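Local structure of putative ABC transporter, ATP-binding protein ComA (Streptococcus mutans, 3K8U) at residues 6-11 / 116-121; 39-44 / 58-63; 73-78 / 125-130; 85-88 / 94-97. The protein is the peptidase domain of a putative ABC transporter, a compact helix-and-sheet unit of the papain-like C39 family. All coordinates share one frame; numbering follows the deposited sequence.

Interaction 1 (6-11 / 116-121); sequences YKLVPQ and SVKVTR
In this papain-like C39 peptidase domain, the N-terminal loop ahead of helix 17-28 runs past the approach to strand 120-123, an outermost strand of the antiparallel sheet, and Leu8 and Val119 meet where the two pass. No hydrogen bond links the segments; the contact is apolar packing at the surface. Val119 presents both methyl groups to the loop. Its CG2 lies 3.8 Å from Leu8 CB, while CG1 rests 4.1 Å from Tyr6 CB. With CG1 anti to the backbone N (chi1 -176°), CG1 lies by Tyr6 CB while CG2 spans Leu8 CB and the Tyr6 carbonyl oxygen. The Tyr6 ring itself meets the ring of Tyr101 on strand 93-104, and Tyr101 also touches Leu8 and Val119, so one tyrosine lies against both sides of the junction. Lys118, whose backbone bonds to Asp112 on the neighbouring strand 107-112, supplies main chain and CB rather than its ammonium group. Leu8 reaches it with a single branch: CD2 stands 3.8 Å from Lys118 CB and only 3.4 Å from Lys118 CA, closer than carbon atoms usually pack.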
# COMPACT_ATOMS: atom_id res chain seq x y z
N TYR A 6 3.56 13.64 -0.72
CA TYR A 6 3.11 12.26 -0.56
C TYR A 6 2.11 12.11 0.58
O TYR A 6 2.46 12.23 1.76
CB TYR A 6 4.32 11.35 -0.37
CG TYR A 6 5.36 11.56 -1.45
CD1 TYR A 6 6.64 12.00 -1.14
CD2 TYR A 6 5.04 11.37 -2.79
CE1 TYR A 6 7.58 12.25 -2.14
CE2 TYR A 6 5.96 11.62 -3.80
CZ TYR A 6 7.23 12.06 -3.46
OH TYR A 6 8.15 12.32 -4.46
N LYS A 7 0.86 11.84 0.22
CA LYS A 7 -0.20 11.68 1.20
C LYS A 7 -0.28 10.27 1.76
O LYS A 7 -0.30 9.28 1.03
CB LYS A 7 -1.54 12.11 0.59
CG LYS A 7 -1.62 13.62 0.35
CD LYS A 7 -2.88 14.03 -0.41
CE LYS A 7 -2.79 13.64 -1.88
NZ LYS A 7 -3.95 14.17 -2.66
N LEU A 8 -0.28 10.19 3.09
CA LEU A 8 -0.35 8.92 3.78
C LEU A 8 -1.29 8.99 4.97
O LEU A 8 -1.17 9.88 5.82
CB LEU A 8 1.03 8.49 4.27
CG LEU A 8 1.04 7.26 5.19
CD1 LEU A 8 0.88 5.98 4.38
CD2 LEU A 8 2.32 7.21 5.96
N VAL A 9 -2.23 8.06 5.01
CA VAL A 9 -3.17 7.97 6.12
C VAL A 9 -2.59 6.88 7.01
O VAL A 9 -2.53 5.71 6.62
CB VAL A 9 -4.58 7.56 5.64
CG1 VAL A 9 -5.52 7.41 6.84
CG2 VAL A 9 -5.14 8.60 4.67
N PRO A 10 -2.08 7.26 8.19
CA PRO A 10 -1.49 6.29 9.12
C PRO A 10 -2.52 5.45 9.86
O PRO A 10 -3.69 5.82 9.95
CB PRO A 10 -0.69 7.17 10.07
CG PRO A 10 -1.53 8.41 10.16
CD PRO A 10 -1.96 8.64 8.72
N GLN A 11 -2.09 4.29 10.33
CA GLN A 11 -2.97 3.41 11.09
C GLN A 11 -2.81 3.76 12.58
O GLN A 11 -1.85 4.44 12.96
CB GLN A 11 -2.59 1.94 10.88
CG GLN A 11 -1.24 1.55 11.50
CD GLN A 11 -0.83 0.13 11.16
OE1 GLN A 11 0.14 -0.09 10.44
NE2 GLN A 11 -1.56 -0.85 11.69
N SER A 116 4.95 5.49 13.58
CA SER A 116 6.32 5.82 13.98
C SER A 116 7.26 5.81 12.77
O SER A 116 8.46 6.08 12.91
CB SER A 116 6.81 4.85 15.07
OG SER A 116 7.06 3.54 14.57
N VAL A 117 6.71 5.52 11.59
CA VAL A 117 7.51 5.48 10.36
C VAL A 117 6.97 6.46 9.31
O VAL A 117 7.68 7.36 8.86
CB VAL A 117 7.55 4.05 9.76
CG1 VAL A 117 8.43 4.02 8.51
CG2 VAL A 117 8.06 3.05 10.78
N LYS A 118 5.72 6.25 8.90
CA LYS A 118 5.08 7.10 7.90
C LYS A 118 5.83 7.17 6.57
O LYS A 118 6.35 6.16 6.11
CB LYS A 118 4.84 8.50 8.47
CG LYS A 118 3.87 8.55 9.63
CD LYS A 118 3.58 10.00 9.98
CE LYS A 118 2.65 10.13 11.15
NZ LYS A 118 2.30 11.55 11.36
N VAL A 119 5.92 8.36 5.97
CA VAL A 119 6.61 8.50 4.69
C VAL A 119 8.12 8.61 4.89
O VAL A 119 8.60 9.48 5.62
CB VAL A 119 6.10 9.73 3.89
CG1 VAL A 119 6.77 9.78 2.52
CG2 VAL A 119 4.60 9.66 3.73
N THR A 120 8.86 7.72 4.23
CA THR A 120 10.31 7.70 4.37
C THR A 120 11.00 7.11 3.15
O THR A 120 10.35 6.55 2.26
CB THR A 120 10.71 6.87 5.62
OG1 THR A 120 12.13 6.92 5.80
CG2 THR A 120 10.27 5.42 5.47
N ARG A 121 12.31 7.30 3.07
CA ARG A 121 13.11 6.74 1.99
C ARG A 121 13.62 5.40 2.51
O ARG A 121 13.96 5.28 3.69
CB ARG A 121 14.29 7.65 1.66
CG ARG A 121 13.92 8.91 0.90
CD ARG A 121 15.15 9.75 0.61
NE ARG A 121 14.86 10.82 -0.34
CZ ARG A 121 15.17 10.77 -1.64
NH1 ARG A 121 15.78 9.70 -2.15
NH2 ARG A 121 14.85 11.78 -2.43

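Interaction 2 (39-44 / 58-63); sequences RELSKT and AKKLGF
Leu41 and Lys60 carry most of this contact, one near the end of each helix, and Leu61 adds a smaller share. Lys60 reaches across with its aliphatic chain extended beyond CG, passing Leu41 with its CD 4.3 Å from Leu41 CG. The ammonium group then finds the carbonyl oxygen of Leu41: NZ lies 3.3 Å from Leu41 O, in the carbonyl plane and on a lone pair, with a C=O...N angle of 136°. Being near the C-terminal end of helix 35-41, this carbonyl would probably offer the positive charge a favourable partner. Both segments close their helices with a Schellman motif. Lys43 and Gly62 are the residues with positive phi, and in the first motif Lys43 N bonds to Glu40 O while Thr44 N bonds to Arg39 O; Gly62 N and Phe63 N make the matching bonds to Lys59 O and Ala58 O. On the more apolar side, Leu41 CD2 meets Leu61 CD2 methyl to methyl at 3.8 Å, and Leu41 also touches Ala57 within helix 51-60, while Leu61 packs on Tyr33. The second lysine complicates the polar side. Bent at its last torsion (chi4 58°), Lys43 brings NZ to 3.5 Å from Lys60 NZ, the two chains crossing at about a right angle; as two donors they form no bond, and their charges would be expected to repel.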
# COMPACT_ATOMS: atom_id res chain seq x y z
N ARG A 39 -12.18 -0.43 6.79
CA ARG A 39 -11.94 -1.64 7.56
C ARG A 39 -13.12 -2.59 7.33
O ARG A 39 -12.94 -3.79 7.14
CB ARG A 39 -11.83 -1.32 9.05
CG ARG A 39 -11.46 -2.50 9.93
CD ARG A 39 -11.64 -2.19 11.41
NE ARG A 39 -10.84 -1.05 11.84
CZ ARG A 39 -11.33 0.06 12.39
NH1 ARG A 39 -12.64 0.20 12.58
NH2 ARG A 39 -10.51 1.03 12.78
N GLU A 40 -14.32 -2.02 7.34
CA GLU A 40 -15.54 -2.79 7.12
C GLU A 40 -15.66 -3.27 5.67
O GLU A 40 -15.97 -4.43 5.42
CB GLU A 40 -16.77 -1.95 7.52
CG GLU A 40 -18.13 -2.57 7.20
CD GLU A 40 -18.34 -3.95 7.81
OE1 GLU A 40 -17.77 -4.23 8.89
OE2 GLU A 40 -19.08 -4.75 7.20
N LEU A 41 -15.37 -2.38 4.72
CA LEU A 41 -15.44 -2.70 3.30
C LEU A 41 -14.44 -3.76 2.85
O LEU A 41 -14.70 -4.52 1.91
CB LEU A 41 -15.24 -1.44 2.45
CG LEU A 41 -16.48 -0.79 1.84
CD1 LEU A 41 -17.45 -0.37 2.92
CD2 LEU A 41 -16.05 0.40 0.99
N SER A 42 -13.28 -3.80 3.50
CA SER A 42 -12.23 -4.77 3.16
C SER A 42 -12.30 -6.06 3.97
O SER A 42 -11.43 -6.92 3.82
CB SER A 42 -10.85 -4.12 3.32
OG SER A 42 -10.63 -3.73 4.66
N LYS A 43 -13.31 -6.18 4.82
CA LYS A 43 -13.50 -7.36 5.67
C LYS A 43 -12.30 -7.62 6.58
O LYS A 43 -11.94 -8.76 6.87
CB LYS A 43 -13.79 -8.60 4.80
CG LYS A 43 -15.11 -8.51 4.04
CD LYS A 43 -15.33 -9.74 3.16
CE LYS A 43 -16.73 -9.74 2.54
NZ LYS A 43 -17.00 -8.52 1.72
N THR A 44 -11.68 -6.53 7.03
CA THR A 44 -10.52 -6.60 7.92
C THR A 44 -10.88 -7.18 9.28
O THR A 44 -11.85 -6.75 9.91
CB THR A 44 -9.91 -5.19 8.12
OG1 THR A 44 -9.47 -4.68 6.86
CG2 THR A 44 -8.73 -5.24 9.08
N ALA A 58 -11.38 -1.67 -2.88
CA ALA A 58 -11.04 -0.70 -3.91
C ALA A 58 -12.06 -0.71 -5.06
O ALA A 58 -12.43 0.34 -5.57
CB ALA A 58 -9.65 -0.98 -4.45
N LYS A 59 -12.51 -1.91 -5.44
CA LYS A 59 -13.49 -2.06 -6.51
C LYS A 59 -14.84 -1.48 -6.11
O LYS A 59 -15.55 -0.91 -6.94
CB LYS A 59 -13.64 -3.54 -6.90
CG LYS A 59 -12.47 -4.11 -7.70
CD LYS A 59 -12.74 -5.54 -8.12
CE LYS A 59 -11.59 -6.11 -8.95
NZ LYS A 59 -11.41 -5.40 -10.25
N LYS A 60 -15.20 -1.63 -4.84
CA LYS A 60 -16.45 -1.09 -4.32
C LYS A 60 -16.37 0.43 -4.28
O LYS A 60 -17.40 1.12 -4.30
CB LYS A 60 -16.73 -1.62 -2.90
CG LYS A 60 -16.99 -3.11 -2.81
CD LYS A 60 -17.15 -3.52 -1.35
CE LYS A 60 -17.33 -5.02 -1.19
NZ LYS A 60 -17.39 -5.41 0.25
N LEU A 61 -15.15 0.96 -4.23
CA LEU A 61 -14.93 2.40 -4.20
C LEU A 61 -14.92 2.99 -5.61
O LEU A 61 -14.78 4.20 -5.78
CB LEU A 61 -13.61 2.73 -3.50
CG LEU A 61 -13.45 2.38 -2.03
CD1 LEU A 61 -12.05 2.76 -1.58
CD2 LEU A 61 -14.49 3.09 -1.18
N GLY A 62 -15.06 2.13 -6.61
CA GLY A 62 -15.08 2.59 -7.99
C GLY A 62 -13.70 2.67 -8.64
O GLY A 62 -13.50 3.45 -9.57
N PHE A 63 -12.75 1.89 -8.13
CA PHE A 63 -11.40 1.89 -8.69
C PHE A 63 -11.15 0.65 -9.52
O PHE A 63 -11.64 -0.44 -9.20
CB PHE A 63 -10.35 1.93 -7.57
CG PHE A 63 -10.20 3.27 -6.92
CD1 PHE A 63 -9.40 4.25 -7.49
CD2 PHE A 63 -10.84 3.55 -5.72
CE1 PHE A 63 -9.24 5.49 -6.88
CE2 PHE A 63 -10.69 4.79 -5.10
CZ PHE A 63 -9.89 5.76 -5.69

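Interaction 3 (73-78 / 125-130); sequences TLFDYN and ERFQSE
Phe75 and Phe127 meet obliquely, with their ring planes nearly perpendicular, 83° apart, and their centroids separated by 5.8 Å. Neither ring sits squarely over the other. A single corner of Phe127 does the touching: its CE2 lies 3.8 Å from Phe75 CZ and equally near Phe75 CE2, so that one carbon faces the bond between two atoms of the other ring. The side chains themselves cross at about a right angle. They are delivered by different first torsions. Phe127 stands out from its helix with CG anti to the backbone N (chi1 -179°), whereas Phe75 has CG anti to its carbonyl carbon (chi1 -55°), and the two rings converge from separate backbones that do not touch. Phe75 belongs to a 3-10 segment that ends at Asp76, where Asp76 N bonds to Thr73 O at 2.9 Å. There is no hydrogen bond between the segments, and the small area they share is wholly aromatic and buried.

The pair forms part of the hydrophobic core of this papain-like domain, between the connection that follows strand 63-69 and helix 124-130. Both rings touch Leu108 of strand 107-112. Phe75 also packs on Phe84 and Val100, and Phe127 on Val86, Tyr98 and Met72 and against the ring of Trp131, placing the turn and the helix together over the strands 84-90, 93-104 and 107-112 of the antiparallel sheet.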
# COMPACT_ATOMS: atom_id res chain seq x y z
N THR A 73 12.98 -5.00 -10.85
CA THR A 73 13.18 -4.33 -12.14
C THR A 73 12.00 -3.41 -12.42
O THR A 73 12.06 -2.53 -13.27
CB THR A 73 13.31 -5.33 -13.31
OG1 THR A 73 12.05 -6.00 -13.52
CG2 THR A 73 14.39 -6.35 -13.04
N LEU A 74 10.91 -3.63 -11.69
CA LEU A 74 9.71 -2.82 -11.82
C LEU A 74 10.06 -1.34 -11.67
O LEU A 74 9.57 -0.49 -12.42
CB LEU A 74 8.70 -3.21 -10.73
CG LEU A 74 7.36 -2.49 -10.70
CD1 LEU A 74 6.56 -2.85 -11.95
CD2 LEU A 74 6.61 -2.88 -9.43
N PHE A 75 10.97 -1.04 -10.75
CA PHE A 75 11.37 0.33 -10.49
C PHE A 75 12.29 0.98 -11.53
O PHE A 75 12.54 2.19 -11.47
CB PHE A 75 11.94 0.44 -9.06
CG PHE A 75 10.98 -0.06 -8.02
CD1 PHE A 75 9.84 0.68 -7.69
CD2 PHE A 75 11.16 -1.30 -7.42
CE1 PHE A 75 8.90 0.18 -6.79
CE2 PHE A 75 10.23 -1.81 -6.52
CZ PHE A 75 9.09 -1.06 -6.21
N ASP A 76 12.73 0.19 -12.50
CA ASP A 76 13.58 0.68 -13.58
C ASP A 76 12.76 1.00 -14.82
O ASP A 76 13.31 1.42 -15.84
CB ASP A 76 14.67 -0.34 -13.92
CG ASP A 76 15.63 -0.57 -12.78
OD1 ASP A 76 15.86 0.37 -11.98
OD2 ASP A 76 16.17 -1.69 -12.67
N TYR A 77 11.45 0.77 -14.74
CA TYR A 77 10.53 1.03 -15.84
C TYR A 77 10.05 2.48 -15.70
O TYR A 77 9.27 2.81 -14.80
CB TYR A 77 9.36 0.04 -15.77
CG TYR A 77 8.29 0.21 -16.81
CD1 TYR A 77 8.56 0.06 -18.17
CD2 TYR A 77 6.97 0.49 -16.43
CE1 TYR A 77 7.55 0.17 -19.13
CE2 TYR A 77 5.96 0.60 -17.38
CZ TYR A 77 6.25 0.44 -18.72
OH TYR A 77 5.23 0.52 -19.64
N ASN A 78 10.54 3.35 -16.58
CA ASN A 78 10.22 4.78 -16.52
C ASN A 78 8.76 5.20 -16.67
O ASN A 78 8.39 6.31 -16.28
CB ASN A 78 11.11 5.56 -17.50
CG ASN A 78 12.59 5.46 -17.16
OD1 ASN A 78 12.96 5.21 -16.00
ND2 ASN A 78 13.45 5.64 -18.15
N GLU A 125 17.60 -2.38 -1.40
CA GLU A 125 18.06 -3.63 -0.79
C GLU A 125 17.14 -4.06 0.35
O GLU A 125 16.72 -5.21 0.43
CB GLU A 125 19.47 -3.47 -0.23
CG GLU A 125 20.40 -4.63 -0.52
CD GLU A 125 21.13 -4.48 -1.84
OE1 GLU A 125 22.32 -4.86 -1.91
OE2 GLU A 125 20.51 -3.98 -2.81
N ARG A 126 16.88 -3.12 1.26
CA ARG A 126 16.01 -3.36 2.42
C ARG A 126 14.61 -3.73 1.96
O ARG A 126 14.02 -4.70 2.44
CB ARG A 126 15.94 -2.11 3.29
CG ARG A 126 15.01 -2.23 4.50
CD ARG A 126 15.71 -2.82 5.70
NE ARG A 126 16.78 -1.95 6.17
CZ ARG A 126 17.34 -2.01 7.38
NH1 ARG A 126 16.92 -2.92 8.26
NH2 ARG A 126 18.30 -1.17 7.71
N PHE A 127 14.07 -2.94 1.03
CA PHE A 127 12.74 -3.17 0.50
C PHE A 127 12.64 -4.55 -0.15
O PHE A 127 11.69 -5.30 0.11
CB PHE A 127 12.39 -2.10 -0.52
CG PHE A 127 11.02 -2.25 -1.11
CD1 PHE A 127 9.90 -1.82 -0.40
CD2 PHE A 127 10.84 -2.82 -2.36
CE1 PHE A 127 8.62 -1.97 -0.94
CE2 PHE A 127 9.58 -2.96 -2.91
CZ PHE A 127 8.46 -2.54 -2.19
N GLN A 128 13.61 -4.88 -0.99
CA GLN A 128 13.66 -6.18 -1.67
C GLN A 128 13.60 -7.34 -0.66
O GLN A 128 12.98 -8.37 -0.92
CB GLN A 128 14.93 -6.26 -2.51
CG GLN A 128 15.06 -7.51 -3.38
CD GLN A 128 16.24 -7.42 -4.33
OE1 GLN A 128 16.09 -7.56 -5.54
NE2 GLN A 128 17.42 -7.16 -3.78
N SER A 129 14.22 -7.15 0.51
CA SER A 129 14.22 -8.19 1.54
C SER A 129 12.85 -8.43 2.18
O SER A 129 12.54 -9.55 2.56
CB SER A 129 15.25 -7.86 2.63
OG SER A 129 16.56 -7.80 2.10
N GLU A 130 12.03 -7.38 2.29
CA GLU A 130 10.71 -7.49 2.91
C GLU A 130 9.56 -7.77 1.93
O GLU A 130 8.56 -8.39 2.30
CB GLU A 130 10.36 -6.18 3.64
CG GLU A 130 11.36 -5.73 4.70
CD GLU A 130 10.98 -4.39 5.33
OE1 GLU A 130 11.59 -4.04 6.36
OE2 GLU A 130 10.09 -3.68 4.80

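Interaction 4 (85-88 / 94-97); sequences IVHV and LQHY
His87 NE2 donates to the carbonyl oxygen of Leu94 at 2.8 Å, with an N-H...O angle of 151°. The oxygen lies practically in the imidazole plane, but the donor stands well above the plane of the Leu94 carbonyl. With His87 CG anti to the backbone N (chi1 -176°), the end of the side chain comes within reach of this carbonyl. Its CD2 edge meanwhile comes 3.2 Å from His96 O, an oxygen that already accepts the backbone N-H of Val88 at 3.0 Å. These bonds belong to the antiparallel beta hairpin of strands 84-90 and 93-104, central strands of the sheet, in which His87 and Tyr97 form a non-hydrogen-bonded pair. On that face their rings make an offset stack, centroids 5.0 Å apart and planes 27° from parallel, with His87 CD2 over the Tyr97 ring toward its rim. Val86 O lies 3.1 Å from Tyr97 CA in a CA-H...O contact, besides the backbone bonds this strand residue makes with Tyr98. Tyr97 also has an apolar neighbour: Ile85 CG2 lies 4.0 Å from Tyr97 CD1. The phenol OH is bonded to the carbonyl oxygen of Thr49. On the other face of the sheet, Val88 CG2 sits at the edge of the His96 ring, 4.0 Å from CD2, while His96 NE2 is hydrogen-bonded to Asp112 OD1.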
# COMPACT_ATOMS: atom_id res chain seq x y z
N ILE A 85 0.28 -0.06 -4.08
CA ILE A 85 0.40 -0.80 -2.82
C ILE A 85 1.25 -2.06 -2.95
O ILE A 85 1.20 -2.73 -3.97
CB ILE A 85 -1.01 -1.18 -2.32
CG1 ILE A 85 -1.82 0.10 -2.07
CG2 ILE A 85 -0.93 -2.04 -1.06
CD1 ILE A 85 -3.32 -0.14 -1.92
N VAL A 86 2.05 -2.34 -1.92
CA VAL A 86 2.87 -3.55 -1.91
C VAL A 86 2.73 -4.29 -0.59
O VAL A 86 2.49 -3.69 0.46
CB VAL A 86 4.39 -3.26 -2.15
CG1 VAL A 86 4.61 -2.77 -3.58
CG2 VAL A 86 4.92 -2.25 -1.14
N HIS A 87 2.88 -5.61 -0.65
CA HIS A 87 2.79 -6.47 0.53
C HIS A 87 4.21 -6.72 1.02
O HIS A 87 5.07 -7.20 0.27
CB HIS A 87 2.12 -7.80 0.15
CG HIS A 87 1.88 -8.72 1.31
ND1 HIS A 87 1.71 -10.08 1.16
CD2 HIS A 87 1.79 -8.48 2.64
CE1 HIS A 87 1.52 -10.63 2.34
NE2 HIS A 87 1.56 -9.68 3.26
N VAL A 88 4.47 -6.37 2.28
CA VAL A 88 5.80 -6.55 2.86
C VAL A 88 5.72 -7.33 4.16
O VAL A 88 4.80 -7.12 4.96
CB VAL A 88 6.51 -5.20 3.12
CG1 VAL A 88 6.81 -4.49 1.81
CG2 VAL A 88 5.65 -4.30 4.02
N LEU A 94 2.53 -10.69 9.01
CA LEU A 94 2.27 -11.29 7.70
C LEU A 94 1.26 -10.53 6.84
O LEU A 94 1.01 -10.91 5.70
CB LEU A 94 1.81 -12.74 7.87
CG LEU A 94 2.85 -13.73 8.39
CD1 LEU A 94 2.19 -15.05 8.74
CD2 LEU A 94 3.94 -13.94 7.35
N GLN A 95 0.68 -9.46 7.38
CA GLN A 95 -0.30 -8.65 6.66
C GLN A 95 -0.01 -7.15 6.75
O GLN A 95 -0.87 -6.35 7.12
CB GLN A 95 -1.72 -8.95 7.15
CG GLN A 95 -2.19 -10.39 6.92
CD GLN A 95 -2.47 -10.70 5.45
OE1 GLN A 95 -1.99 -10.02 4.54
NE2 GLN A 95 -3.27 -11.73 5.22
N HIS A 96 1.23 -6.78 6.44
CA HIS A 96 1.62 -5.38 6.46
C HIS A 96 1.79 -4.92 5.01
O HIS A 96 2.19 -5.71 4.15
CB HIS A 96 2.92 -5.18 7.24
CG HIS A 96 3.12 -3.77 7.71
ND1 HIS A 96 2.50 -3.27 8.83
CD2 HIS A 96 3.83 -2.74 7.18
CE1 HIS A 96 2.81 -1.99 8.98
NE2 HIS A 96 3.62 -1.65 7.99
N TYR A 97 1.48 -3.66 4.74
CA TYR A 97 1.60 -3.11 3.39
C TYR A 97 2.19 -1.72 3.43
O TYR A 97 2.12 -1.03 4.45
CB TYR A 97 0.22 -3.00 2.73
CG TYR A 97 -0.55 -4.30 2.62
CD1 TYR A 97 -0.51 -5.07 1.46
CD2 TYR A 97 -1.31 -4.77 3.69
CE1 TYR A 97 -1.20 -6.27 1.37
CE2 TYR A 97 -2.00 -5.97 3.61
CZ TYR A 97 -1.94 -6.72 2.45
OH TYR A 97 -2.62 -7.91 2.38

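How the interactions relate
From the N terminus, interaction 1 closes the longest loop, bringing 6-11 onto the chain more than a hundred residues later, beside the edge strand 120-123. Nested inside it, interaction 2 joins the ends of helices 35-41 and 51-60, and the chain then enters the sheet. Interaction 3 opens at 73-78 and closes at 125-130, crossing interaction 1, since it opens inside that loop and closes just after it, on the helix that follows strand 120-123. Interaction 4, the hairpin 85-88 / 94-97, nests within both 1 and 3. It touches each: Gln11 packs on His96, and Phe127 on Val86 and Val88. Interactions 2 and 3 lie on opposite sides of the chain's centre, their nearest atoms about 17 Å apart.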